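Local coordinates for vacuolar aminopeptidase 1 (Saccharomyces cerevisiae, PDB 5JGF), which removes N-terminal amino acids, preferably neutral or hydrophobic ones, from peptides in the vacuole as a zinc-dependent, dodecameric aminopeptidase, at residues L261-R264 and L265-A269. Sequence-based numbering, arbitrary orientation.
Sequences LDDR and LCSFA. With ZN (zinc ion), chain K; ZN (zinc ion), chain L.
Asp263 meets Cys266 and Ser267 one turn on in helix 261-278. Three backbone hydrogen bonds join the segments. Leu265 N donates to Leu261 O at 2.9 Å. Ser267 N donates to Asp263 O at 3.0 Å. Phe268 N donates to Arg264 O at 2.9 Å. In side-chain packing, Leu261 and Leu265 bring their CB atoms alongside each other, with Phe15 of helix 7-21 against both. Asp263 has CG anti to its N (chi1 -177°), and its OD1 comes within 3.0 Å of Cys266 CB, a close contact that is not a hydrogen bond. OD1 accepts a hydrogen bond from Val345 N, and OD2 one from His91 N. Asp262, just before the cis peptide bond to Asp263, bridges the dinuclear zinc centre of this M18 peptidase. Asp262 OD1 binds one zinc ion at 2.0 Å, beside His91 and Asp344. Its OD2 binds the other at 2.0 Å, beside Glu299 and His438. Water 2 spans both ions. With an alanine at Asp263, His91 N and Val345 N would probably lose their carboxylate acceptor, and strands 86-91 and 339-347 a tie to this helix. The Arg264 chain is extended from CG to NE. NE donates to Val92 O and NH1 to Pro23 O.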
loop_
_atom_site.group_PDB
_atom_site.type_symbol
_atom_site.label_atom_id
_atom_site.label_comp_id
_atom_site.label_asym_id
_atom_site.label_seq_id
_atom_site.Cartn_x
_atom_site.Cartn_y
_atom_site.Cartn_z
ATOM N N LEU D 261 23.207 15.357 -33.109
ATOM C CA LEU D 261 24.605 14.915 -33.123
ATOM C C LEU D 261 24.710 13.395 -33.317
ATOM O O LEU D 261 25.612 12.903 -33.981
ATOM C CB LEU D 261 25.312 15.326 -31.824
ATOM C CG LEU D 261 25.501 16.817 -31.531
ATOM C CD1 LEU D 261 26.365 16.978 -30.286
ATOM C CD2 LEU D 261 26.173 17.499 -32.724
ATOM N N ASP D 262 23.785 12.656 -32.723
ATOM C CA ASP D 262 23.748 11.205 -32.837
ATOM C C ASP D 262 22.940 10.859 -34.096
ATOM O O ASP D 262 21.733 11.086 -34.111
ATOM C CB ASP D 262 23.033 10.647 -31.595
ATOM C CG ASP D 262 22.887 9.133 -31.603
ATOM O OD1 ASP D 262 23.406 8.467 -32.515
ATOM O OD2 ASP D 262 22.263 8.593 -30.662
ATOM N N ASP D 263 23.564 10.355 -35.166
ATOM C CA ASP D 263 25.000 10.059 -35.269
ATOM C C ASP D 263 25.618 10.828 -36.458
ATOM O O ASP D 263 26.557 10.361 -37.100
ATOM C CB ASP D 263 25.162 8.529 -35.442
ATOM C CG ASP D 263 26.616 8.064 -35.479
ATOM O OD1 ASP D 263 27.469 8.669 -34.797
ATOM O OD2 ASP D 263 26.917 7.070 -36.181
ATOM N N ARG D 264 25.090 12.010 -36.754
ATOM C CA ARG D 264 25.604 12.796 -37.873
ATOM C C ARG D 264 26.976 13.363 -37.536
ATOM O O ARG D 264 27.731 13.784 -38.419
ATOM C CB ARG D 264 24.596 13.896 -38.230
ATOM C CG ARG D 264 23.344 13.295 -38.869
ATOM C CD ARG D 264 22.124 14.202 -38.906
ATOM N NE ARG D 264 20.988 13.419 -39.386
ATOM C CZ ARG D 264 19.760 13.890 -39.576
ATOM N NH1 ARG D 264 19.492 15.163 -39.329
ATOM N NH2 ARG D 264 18.794 13.081 -40.001
ATOM N N LEU D 265 27.316 13.357 -36.247
ATOM C CA LEU D 265 28.632 13.833 -35.808
ATOM C C LEU D 265 29.699 12.871 -36.359
ATOM O O LEU D 265 30.673 13.297 -36.987
ATOM C CB LEU D 265 28.690 13.877 -34.273
ATOM C CG LEU D 265 30.010 14.233 -33.582
ATOM C CD1 LEU D 265 30.576 15.540 -34.139
ATOM C CD2 LEU D 265 29.758 14.352 -32.080
ATOM N N CYS D 266 29.511 11.576 -36.119
ATOM C CA CYS D 266 30.452 10.576 -36.625
ATOM C C CYS D 266 30.335 10.435 -38.140
ATOM O O CYS D 266 31.333 10.234 -38.830
ATOM C CB CYS D 266 30.202 9.207 -35.984
ATOM S SG CYS D 266 30.821 9.046 -34.304
ATOM N N SER D 267 29.113 10.521 -38.655
ATOM C CA SER D 267 28.903 10.399 -40.096
ATOM C C SER D 267 29.670 11.483 -40.843
ATOM O O SER D 267 30.363 11.198 -41.819
ATOM C CB SER D 267 27.414 10.488 -40.433
ATOM O OG SER D 267 26.730 9.335 -39.968
ATOM N N PHE D 268 29.551 12.723 -40.376
ATOM C CA PHE D 268 30.242 13.855 -40.997
ATOM C C PHE D 268 31.758 13.681 -40.893
ATOM O O PHE D 268 32.480 13.813 -41.888
ATOM C CB PHE D 268 29.829 15.158 -40.307
ATOM C CG PHE D 268 30.470 16.391 -40.887
ATOM C CD1 PHE D 268 29.915 17.026 -41.997
ATOM C CD2 PHE D 268 31.623 16.928 -40.315
ATOM C CE1 PHE D 268 30.497 18.184 -42.528
ATOM C CE2 PHE D 268 32.213 18.083 -40.838
ATOM C CZ PHE D 268 31.648 18.712 -41.945
ATOM N N ALA D 269 32.239 13.384 -39.688
ATOM C CA ALA D 269 33.669 13.200 -39.470
ATOM C C ALA D 269 34.229 12.074 -40.338
ATOM O O ALA D 269 35.317 12.202 -40.901
ATOM C CB ALA D 269 33.947 12.910 -37.997
HETATM ZN ZN ZN K . 23.700 6.502 -32.555
HETATM ZN ZN ZN L . 20.860 7.164 -30.874
HETATM O O HOH W 1 24.601 6.537 -30.312
HETATM O O HOH W 2 21.984 5.663 -31.822
#